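Local coordinates for protein 223aa long hypothetical arylmalonate decarboxylase (Sulfolobus tokodaii, PDB 2DGD) that is of unproven function but probably acts as a lyase of the arylmalonate decarboxylase family, removing carbon dioxide from malonate-type substrates, at residues E50-E55 with H83-V88; C44-V49 with R74-H79; K110-T115 with R160-H165. One frame throughout, in Å; residues are numbered along the deposited sequence.

Contact 1: residues E50-E55 with H83-V88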
loop_
_atom_site.group_PDB
_atom_site.type_symbol
_atom_site.label_atom_id
_atom_site.label_comp_id
_atom_site.label_asym_id
_atom_site.label_seq_id
_atom_site.Cartn_x
_atom_site.Cartn_y
_atom_site.Cartn_z
ATOM N N GLU A 50 11.598 -43.422 33.634
ATOM C CA GLU A 50 11.272 -42.581 34.781
ATOM C C GLU A 50 12.053 -41.273 34.704
ATOM O O GLU A 50 11.551 -40.220 35.091
ATOM C CB GLU A 50 11.593 -43.294 36.093
ATOM C CG GLU A 50 13.067 -43.594 36.288
ATOM C CD GLU A 50 13.407 -44.008 37.713
ATOM O OE1 GLU A 50 14.598 -44.303 37.975
ATOM O OE2 GLU A 50 12.491 -44.032 38.569
ATOM N N GLU A 51 13.284 -41.352 34.205
ATOM C CA GLU A 51 14.139 -40.179 34.045
ATOM C C GLU A 51 13.478 -39.219 33.065
ATOM O O GLU A 51 13.327 -38.026 33.341
ATOM C CB GLU A 51 15.501 -40.593 33.490
ATOM C CG GLU A 51 16.626 -40.615 34.507
ATOM C CD GLU A 51 16.880 -39.247 35.116
ATOM O OE1 GLU A 51 16.074 -38.811 35.972
ATOM O OE2 GLU A 51 17.881 -38.602 34.728
ATOM N N PHE A 52 13.098 -39.760 31.912
ATOM C CA PHE A 52 12.437 -38.997 30.867
ATOM C C PHE A 52 11.179 -38.354 31.435
ATOM O O PHE A 52 11.036 -37.135 31.415
ATOM C CB PHE A 52 12.084 -39.932 29.705
ATOM C CG PHE A 52 11.316 -39.275 28.595
ATOM C CD1 PHE A 52 10.057 -39.744 28.237
ATOM C CD2 PHE A 52 11.849 -38.199 27.901
ATOM C CE1 PHE A 52 9.344 -39.152 27.203
ATOM C CE2 PHE A 52 11.142 -37.599 26.865
ATOM C CZ PHE A 52 9.887 -38.077 26.515
ATOM N N GLU A 53 10.280 -39.177 31.961
ATOM C CA GLU A 53 9.033 -38.675 32.527
ATOM C C GLU A 53 9.225 -37.583 33.583
ATOM O O GLU A 53 8.430 -36.653 33.676
ATOM C CB GLU A 53 8.230 -39.841 33.109
ATOM C CG GLU A 53 6.924 -39.447 33.778
ATOM C CD GLU A 53 5.925 -40.596 33.789
ATOM O OE1 GLU A 53 6.371 -41.759 33.632
ATOM O OE2 GLU A 53 4.705 -40.343 33.958
ATOM N N LYS A 54 10.285 -37.686 34.373
ATOM C CA LYS A 54 10.538 -36.691 35.403
ATOM C C LYS A 54 10.950 -35.360 34.778
ATOM O O LYS A 54 10.479 -34.297 35.189
ATOM C CB LYS A 54 11.628 -37.178 36.355
ATOM C CG LYS A 54 11.751 -36.338 37.615
ATOM C CD LYS A 54 12.923 -36.780 38.482
ATOM C CE LYS A 54 14.251 -36.521 37.788
ATOM N NZ LYS A 54 15.415 -36.899 38.641
ATOM N N GLU A 55 11.832 -35.419 33.786
ATOM C CA GLU A 55 12.294 -34.214 33.108
ATOM C C GLU A 55 11.171 -33.615 32.272
ATOM O O GLU A 55 11.036 -32.396 32.169
ATOM C CB GLU A 55 13.496 -34.533 32.216
ATOM C CG GLU A 55 14.755 -34.910 32.992
ATOM C CD GLU A 55 15.942 -35.268 32.093
ATOM O OE1 GLU A 55 16.393 -34.404 31.307
ATOM O OE2 GLU A 55 16.433 -36.417 32.176
ATOM N N HIS A 83 2.874 -42.528 24.652
ATOM C CA HIS A 83 1.931 -42.659 25.759
ATOM C C HIS A 83 2.418 -41.978 27.035
ATOM O O HIS A 83 1.615 -41.489 27.833
ATOM C CB HIS A 83 1.644 -44.137 26.040
ATOM C CG HIS A 83 2.865 -44.944 26.358
ATOM N ND1 HIS A 83 3.838 -45.230 25.423
ATOM C CD2 HIS A 83 3.282 -45.510 27.518
ATOM C CE1 HIS A 83 4.802 -45.933 25.993
ATOM N NE2 HIS A 83 4.489 -46.116 27.264
ATOM N N VAL A 84 3.731 -41.952 27.234
ATOM C CA VAL A 84 4.301 -41.316 28.417
ATOM C C VAL A 84 4.081 -39.813 28.322
ATOM O O VAL A 84 3.696 -39.168 29.294
ATOM C CB VAL A 84 5.822 -41.589 28.530
ATOM C CG1 VAL A 84 6.409 -40.852 29.741
ATOM C CG2 VAL A 84 6.070 -43.085 28.651
ATOM N N ILE A 85 4.330 -39.274 27.133
ATOM C CA ILE A 85 4.170 -37.855 26.854
ATOM C C ILE A 85 2.714 -37.428 27.031
ATOM O O ILE A 85 2.425 -36.436 27.703
ATOM C CB ILE A 85 4.630 -37.542 25.415
ATOM C CG1 ILE A 85 6.092 -37.977 25.244
ATOM C CG2 ILE A 85 4.474 -36.059 25.122
ATOM C CD1 ILE A 85 6.630 -37.851 23.830
ATOM N N LYS A 86 1.798 -38.183 26.430
ATOM C CA LYS A 86 0.370 -37.885 26.520
ATOM C C LYS A 86 -0.073 -37.932 27.983
ATOM O O LYS A 86 -0.949 -37.182 28.405
ATOM C CB LYS A 86 -0.426 -38.919 25.723
ATOM C CG LYS A 86 0.155 -39.253 24.361
ATOM C CD LYS A 86 -0.260 -38.251 23.315
ATOM C CE LYS A 86 -1.392 -38.791 22.451
ATOM N NZ LYS A 86 -0.933 -39.931 21.613
ATOM N N ARG A 87 0.545 -38.826 28.747
ATOM C CA ARG A 87 0.230 -39.004 30.159
ATOM C C ARG A 87 0.603 -37.774 30.977
ATOM O O ARG A 87 -0.196 -37.273 31.771
ATOM C CB ARG A 87 0.977 -40.222 30.705
ATOM C CG ARG A 87 0.677 -40.551 32.167
ATOM C CD ARG A 87 1.802 -41.397 32.752
ATOM N NE ARG A 87 2.098 -42.541 31.895
ATOM C CZ ARG A 87 3.252 -43.202 31.901
ATOM N NH1 ARG A 87 3.438 -44.239 31.084
ATOM N NH2 ARG A 87 4.225 -42.820 32.718
ATOM N N VAL A 88 1.826 -37.294 30.783
ATOM C CA VAL A 88 2.320 -36.134 31.504
ATOM C C VAL A 88 1.662 -34.843 31.039
ATOM O O VAL A 88 1.275 -34.008 31.855
ATOM C CB VAL A 88 3.845 -35.976 31.322
ATOM C CG1 VAL A 88 4.363 -34.851 32.205
ATOM C CG2 VAL A 88 4.547 -37.275 31.645
#

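Contact 2: residues C44-V49 with R74-H79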
loop_
_atom_site.group_PDB
_atom_site.type_symbol
_atom_site.label_atom_id
_atom_site.label_comp_id
_atom_site.label_asym_id
_atom_site.label_seq_id
_atom_site.Cartn_x
_atom_site.Cartn_y
_atom_site.Cartn_z
ATOM N N CYS A 44 17.443 -41.661 20.209
ATOM C CA CYS A 44 16.226 -41.067 19.676
ATOM C C CYS A 44 15.040 -41.570 20.501
ATOM O O CYS A 44 13.881 -41.336 20.165
ATOM C CB CYS A 44 16.054 -41.444 18.204
ATOM S SG CYS A 44 15.204 -40.176 17.225
ATOM N N GLU A 45 15.356 -42.259 21.595
ATOM C CA GLU A 45 14.358 -42.797 22.506
ATOM C C GLU A 45 15.010 -42.863 23.885
ATOM O O GLU A 45 16.197 -43.153 24.001
ATOM C CB GLU A 45 13.931 -44.193 22.062
ATOM C CG GLU A 45 12.501 -44.527 22.427
ATOM C CD GLU A 45 11.494 -43.913 21.469
ATOM O OE1 GLU A 45 10.350 -43.658 21.895
ATOM O OE2 GLU A 45 11.838 -43.703 20.287
ATOM N N PRO A 46 14.243 -42.590 24.949
ATOM C CA PRO A 46 14.774 -42.619 26.315
ATOM C C PRO A 46 15.080 -44.012 26.866
ATOM O O PRO A 46 14.237 -44.910 26.811
ATOM C CB PRO A 46 13.682 -41.917 27.113
ATOM C CG PRO A 46 12.448 -42.354 26.410
ATOM C CD PRO A 46 12.825 -42.188 24.953
ATOM N N GLU A 47 16.288 -44.191 27.399
ATOM C CA GLU A 47 16.668 -45.475 27.975
ATOM C C GLU A 47 16.155 -45.580 29.399
ATOM O O GLU A 47 15.929 -46.675 29.906
ATOM C CB GLU A 47 18.182 -45.668 27.948
ATOM C CG GLU A 47 18.692 -46.091 26.590
ATOM C CD GLU A 47 20.045 -46.756 26.663
ATOM O OE1 GLU A 47 21.021 -46.078 27.057
ATOM O OE2 GLU A 47 20.126 -47.961 26.328
ATOM N N ASN A 48 15.976 -44.437 30.047
ATOM C CA ASN A 48 15.443 -44.432 31.399
ATOM C C ASN A 48 14.084 -43.737 31.325
ATOM O O ASN A 48 14.017 -42.512 31.245
ATOM C CB ASN A 48 16.371 -43.662 32.338
ATOM C CG ASN A 48 16.061 -43.923 33.799
ATOM O OD1 ASN A 48 14.904 -44.121 34.174
ATOM N ND2 ASN A 48 17.094 -43.913 34.635
ATOM N N VAL A 49 13.006 -44.513 31.343
ATOM C CA VAL A 49 11.668 -43.943 31.252
ATOM C C VAL A 49 11.300 -43.019 32.404
ATOM O O VAL A 49 10.743 -41.943 32.179
ATOM C CB VAL A 49 10.600 -45.045 31.130
ATOM C CG1 VAL A 49 9.205 -44.434 31.179
ATOM C CG2 VAL A 49 10.785 -45.793 29.823
ATOM N N ARG A 74 9.743 -32.351 19.707
ATOM C CA ARG A 74 10.900 -33.230 19.578
ATOM C C ARG A 74 10.422 -34.510 18.924
ATOM O O ARG A 74 9.214 -34.746 18.814
ATOM C CB ARG A 74 11.490 -33.557 20.948
ATOM C CG ARG A 74 11.807 -32.351 21.791
ATOM C CD ARG A 74 12.298 -32.768 23.160
ATOM N NE ARG A 74 13.536 -33.533 23.085
ATOM C CZ ARG A 74 14.160 -34.046 24.140
ATOM N NH1 ARG A 74 15.285 -34.726 23.979
ATOM N NH2 ARG A 74 13.659 -33.889 25.356
ATOM N N THR A 75 11.364 -35.328 18.473
ATOM C CA THR A 75 11.006 -36.599 17.859
ATOM C C THR A 75 11.340 -37.630 18.917
ATOM O O THR A 75 10.777 -38.724 18.952
ATOM C CB THR A 75 11.834 -36.871 16.582
ATOM O OG1 THR A 75 11.653 -35.792 15.656
ATOM C CG2 THR A 75 11.383 -38.168 15.919
ATOM N N TYR A 76 12.259 -37.238 19.793
ATOM C CA TYR A 76 12.727 -38.073 20.884
ATOM C C TYR A 76 11.578 -38.566 21.756
ATOM O O TYR A 76 10.796 -37.776 22.277
ATOM C CB TYR A 76 13.736 -37.274 21.715
ATOM C CG TYR A 76 14.296 -37.987 22.922
ATOM C CD1 TYR A 76 13.663 -37.905 24.158
ATOM C CD2 TYR A 76 15.492 -38.701 22.840
ATOM C CE1 TYR A 76 14.213 -38.510 25.291
ATOM C CE2 TYR A 76 16.053 -39.312 23.963
ATOM C CZ TYR A 76 15.411 -39.209 25.186
ATOM O OH TYR A 76 15.972 -39.785 26.303
ATOM N N GLY A 77 11.474 -39.885 21.890
ATOM C CA GLY A 77 10.436 -40.482 22.709
ATOM C C GLY A 77 9.051 -40.557 22.095
ATOM O O GLY A 77 8.132 -41.083 22.716
ATOM N N THR A 78 8.891 -40.058 20.875
ATOM C CA THR A 78 7.585 -40.070 20.238
ATOM C C THR A 78 7.224 -41.384 19.549
ATOM O O THR A 78 6.045 -41.721 19.424
ATOM C CB THR A 78 7.458 -38.919 19.217
ATOM O OG1 THR A 78 8.451 -39.063 18.195
ATOM C CG2 THR A 78 7.641 -37.581 19.910
ATOM N N HIS A 79 8.230 -42.133 19.114
ATOM C CA HIS A 79 7.977 -43.398 18.431
ATOM C C HIS A 79 7.581 -44.543 19.364
ATOM O O HIS A 79 6.630 -45.271 19.082
ATOM C CB HIS A 79 9.199 -43.798 17.603
ATOM C CG HIS A 79 9.351 -43.018 16.333
ATOM N ND1 HIS A 79 9.394 -41.642 16.302
ATOM C CD2 HIS A 79 9.486 -43.424 15.049
ATOM C CE1 HIS A 79 9.550 -41.233 15.054
ATOM N NE2 HIS A 79 9.608 -42.296 14.274
#

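Contact 3: residues K110-T115 with R160-H165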
loop_
_atom_site.group_PDB
_atom_site.type_symbol
_atom_site.label_atom_id
_atom_site.label_comp_id
_atom_site.label_asym_id
_atom_site.label_seq_id
_atom_site.Cartn_x
_atom_site.Cartn_y
_atom_site.Cartn_z
ATOM N N LYS A 110 -0.320 -41.813 -1.603
ATOM C CA LYS A 110 1.053 -41.845 -2.102
ATOM C C LYS A 110 1.810 -40.663 -1.496
ATOM O O LYS A 110 1.343 -39.528 -1.527
ATOM C CB LYS A 110 1.065 -41.780 -3.629
ATOM C CG LYS A 110 0.547 -43.047 -4.273
ATOM C CD LYS A 110 0.353 -42.885 -5.762
ATOM C CE LYS A 110 -0.153 -44.173 -6.378
ATOM N NZ LYS A 110 -0.535 -43.994 -7.806
ATOM N N LEU A 111 2.986 -40.935 -0.949
ATOM C CA LEU A 111 3.760 -39.897 -0.293
ATOM C C LEU A 111 5.243 -39.847 -0.683
ATOM O O LEU A 111 5.878 -40.887 -0.902
ATOM C CB LEU A 111 3.641 -40.105 1.220
ATOM C CG LEU A 111 4.228 -39.081 2.187
ATOM C CD1 LEU A 111 3.409 -37.803 2.121
ATOM C CD2 LEU A 111 4.208 -39.637 3.600
ATOM N N TRP A 112 5.783 -38.632 -0.784
ATOM C CA TRP A 112 7.197 -38.443 -1.079
ATOM C C TRP A 112 7.740 -37.818 0.205
ATOM O O TRP A 112 7.170 -36.845 0.716
ATOM C CB TRP A 112 7.405 -37.488 -2.243
ATOM C CG TRP A 112 8.814 -37.547 -2.765
ATOM C CD1 TRP A 112 9.280 -38.333 -3.783
ATOM C CD2 TRP A 112 9.956 -36.838 -2.253
ATOM N NE1 TRP A 112 10.635 -38.159 -3.935
ATOM C CE2 TRP A 112 11.077 -37.248 -3.012
ATOM C CE3 TRP A 112 10.140 -35.897 -1.228
ATOM C CZ2 TRP A 112 12.362 -36.752 -2.782
ATOM C CZ3 TRP A 112 11.425 -35.400 -0.997
ATOM C CH2 TRP A 112 12.519 -35.831 -1.774
ATOM N N ILE A 113 8.833 -38.365 0.730
ATOM C CA ILE A 113 9.392 -37.868 1.984
ATOM C C ILE A 113 10.766 -37.203 1.911
ATOM O O ILE A 113 11.735 -37.792 1.435
ATOM C CB ILE A 113 9.463 -39.010 3.019
ATOM C CG1 ILE A 113 8.058 -39.524 3.304
ATOM C CG2 ILE A 113 10.127 -38.537 4.301
ATOM C CD1 ILE A 113 8.035 -40.799 4.107
ATOM N N GLY A 114 10.841 -35.970 2.402
ATOM C CA GLY A 114 12.101 -35.258 2.425
ATOM C C GLY A 114 12.541 -35.122 3.871
ATOM O O GLY A 114 11.713 -34.854 4.735
ATOM N N THR A 115 13.827 -35.320 4.147
ATOM C CA THR A 115 14.338 -35.204 5.515
ATOM C C THR A 115 15.699 -34.506 5.537
ATOM O O THR A 115 16.312 -34.271 4.496
ATOM C CB THR A 115 14.528 -36.587 6.194
ATOM O OG1 THR A 115 15.800 -37.126 5.827
ATOM C CG2 THR A 115 13.453 -37.555 5.769
ATOM N N ARG A 160 15.153 -27.359 -3.092
ATOM C CA ARG A 160 15.782 -28.231 -4.079
ATOM C C ARG A 160 15.890 -29.671 -3.590
ATOM O O ARG A 160 15.959 -30.597 -4.387
ATOM C CB ARG A 160 17.159 -27.682 -4.474
ATOM C CG ARG A 160 17.129 -26.183 -4.781
ATOM C CD ARG A 160 17.764 -25.790 -6.109
ATOM N NE ARG A 160 16.910 -26.063 -7.266
ATOM C CZ ARG A 160 17.085 -25.533 -8.477
ATOM N NH1 ARG A 160 16.263 -25.855 -9.460
ATOM N NH2 ARG A 160 18.066 -24.669 -8.710
ATOM N N LEU A 161 15.896 -29.859 -2.277
ATOM C CA LEU A 161 15.962 -31.197 -1.700
ATOM C C LEU A 161 14.821 -32.025 -2.295
ATOM O O LEU A 161 14.978 -33.214 -2.566
ATOM C CB LEU A 161 15.829 -31.103 -0.174
ATOM C CG LEU A 161 15.848 -32.312 0.774
ATOM C CD1 LEU A 161 14.441 -32.627 1.188
ATOM C CD2 LEU A 161 16.531 -33.515 0.140
ATOM N N VAL A 162 13.680 -31.375 -2.520
ATOM C CA VAL A 162 12.504 -32.026 -3.083
ATOM C C VAL A 162 12.475 -31.928 -4.614
ATOM O O VAL A 162 12.377 -32.941 -5.306
ATOM C CB VAL A 162 11.204 -31.387 -2.523
ATOM C CG1 VAL A 162 9.979 -32.017 -3.162
ATOM C CG2 VAL A 162 11.149 -31.556 -1.030
ATOM N N LYS A 163 12.579 -30.705 -5.132
ATOM C CA LYS A 163 12.527 -30.449 -6.568
ATOM C C LYS A 163 13.472 -31.301 -7.400
ATOM O O LYS A 163 13.176 -31.631 -8.547
ATOM C CB LYS A 163 12.812 -28.975 -6.842
ATOM C CG LYS A 163 12.146 -28.449 -8.095
ATOM C CD LYS A 163 10.647 -28.432 -7.916
ATOM C CE LYS A 163 9.951 -28.001 -9.185
ATOM N NZ LYS A 163 10.422 -26.673 -9.641
ATOM N N ARG A 164 14.615 -31.644 -6.827
ATOM C CA ARG A 164 15.617 -32.454 -7.508
ATOM C C ARG A 164 15.063 -33.816 -7.919
ATOM O O ARG A 164 15.612 -34.475 -8.791
ATOM C CB ARG A 164 16.816 -32.630 -6.585
ATOM C CG ARG A 164 17.900 -33.537 -7.088
ATOM C CD ARG A 164 18.950 -33.701 -6.009
ATOM N NE ARG A 164 19.426 -32.404 -5.524
ATOM C CZ ARG A 164 19.365 -32.006 -4.252
ATOM N NH1 ARG A 164 19.827 -30.808 -3.914
ATOM N NH2 ARG A 164 18.841 -32.799 -3.316
ATOM N N HIS A 165 13.970 -34.232 -7.291
ATOM C CA HIS A 165 13.343 -35.516 -7.594
ATOM C C HIS A 165 11.953 -35.313 -8.186
ATOM O O HIS A 165 11.049 -36.116 -7.960
ATOM C CB HIS A 165 13.242 -36.344 -6.318
ATOM C CG HIS A 165 14.568 -36.688 -5.725
ATOM N ND1 HIS A 165 15.389 -37.658 -6.256
ATOM C CD2 HIS A 165 15.235 -36.164 -4.670
ATOM C CE1 HIS A 165 16.505 -37.718 -5.552
ATOM N NE2 HIS A 165 16.435 -36.821 -4.586
#

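Contact 1: residues E50-E55 with H83-V88
Both carboxylate oxygens of Glu53 face one nitrogen of Arg87: NH2 of Arg87 lies 2.6 Å from Glu53 OE1 in a salt bridge. Arg87 NH2 also donates a weak hydrogen bond to Glu53 OE2 at 2.8 Å, bent to 148°. The pair ties together two neighbouring helices of an alpha/beta fold: helix 49-63, the helix of a beta-alpha-beta crossover from strand 31-38 to strand 69-72, and helix 82-88. The two short axes run in roughly the same direction, crossing at -34° with a closest approach of 10.3 Å. The carboxylate is turned 45° from the guanidinium plane, OE1 lying at the guanidinium edge. Glu53 is extended, its CG anti to the backbone N, which carries the acid across the groove, while the Arg87 chain bends at chi3 to bring NH2 back to it. Beside the ion pair the contact is apolar. The edge of the Phe52 ring abuts Ile85, with Phe52 CE1 4.0 Å from Ile85 CG1, and Tyr72 of strand 69-72 touches both side chains. Val84 CG1 reaches both Phe52 CD1, at 4.1 Å, and Glu53 CB, at 4.0 Å. On the next turn Val88 CG2 packs 3.9 Å from Glu53 CG.

Contact 2: residues C44-V49 with R74-H79
Pro46 CD lies over one face of the Tyr76 ring in a CH-pi contact, 4.2 Å from the ring centroid and 24° off the normal. Glu45 CA covers part of the same face, and Pro46 CB reaches the phenol end, 3.7 Å from Tyr76 CZ. A chi1 of 178° stretches the Tyr76 side chain alongside residues 44-46. Its CD1 lies over one face of the Arg74 guanidinium, off centre. Backbone joins backbone through Gly77 N, which donates to Cys44 O at 3.3 Å, and Tyr76 CA makes a C-H...O contact with the same oxygen. Tyr76 and Gly77 are the central residues of a type II beta turn closed by Thr78 N to Thr75 O (3.0 Å), with Gly77 at positive phi. Both segments are loops following parallel strands, 31-38 and 69-72, at the carboxyl end of the sheet, where alpha/beta enzymes commonly place their active sites. The Glu45 side chain bends at chi2 to bring OE1 3.3 Å from Gly77 CA; that oxygen accepts hydrogen bonds from Lys80 N and His81 ND1. The Glu45 carboxylate is turned 72° from the His79 ring, and its OE2 lies 3.8 Å from His79 CB.

Contact 3: residues K110-T115 with R160-H165
The six-membered ring of Trp112 carries this buried contact, its outer carbons meeting three residues of the other segment in turn. His165 comes to the edge of the indole near its plane, with His165 CD2 3.5 Å from Trp112 CZ2. The two ring planes meet obliquely, at 34°, and their centroids are 5.6 Å apart. His165 CB adds a second touch, 3.7 Å from Trp112 CZ2. Around the indole, Trp112 CH2 approaches the carbonyl oxygen Leu161 O, and Trp112 CZ3 lies 3.9 Å from Val162 CG2. Two residues along the strand, Leu161 CD1 rests directly on the backbone, 3.7 Å from Gly114 CA and 4.0 Å from Thr115 N, where Gly114 presents no side chain.

The indole gets this reach from a first torsion close to fully extended (chi1 -166°), which sends the ring out from the sheet toward 160-165. The imidazole is set by its surroundings: His165 NE2 is hydrogen-bonded to Asp140 OD1 on strand 135-141, and Leu161 O lies in the ring plane at its edge. His165 N also bonds to Val162 O at 2.9 Å, and the residue is the N-cap of helix 166-169. Trp112 NE1 has a weak hydrogen bond to Glu168 OE1 of that helix.

Further out, Lys163 NZ bonds to Leu214 O and Lys215 O of the second subunit, linking this helix to the oligomer. Strand 110-115 is an inner strand of the parallel four-stranded sheet, between 135-141 and 174-177; helix 155-163 packs on it through this contact, while Val169 of helix 166-169 touches both Trp112 and Val162.

Contacts 1 and 2 interlock along the chain, their segments alternating, and their centres are 10 Å apart. They touch where Phe52 CD2 meets Tyr76 CE1 at 3.5 Å and where Phe52 packs on Pro46, so the helix pair and the loops leading into it pack as one cluster at the carboxyl end of the three-stranded sheet. Contact 3 comes later in the sequence and belongs to the second, four-stranded parallel sheet. Its centre lies 33 Å from that of contact 1, on the opposite side of the chain's centre, and 26 Å from that of contact 2, with nearest atoms about 19 and 10 Å apart. Such a two-sheet, two-domain layout is consistent with the Asp/Glu racemase superfamily, whose active sites lie between the domains.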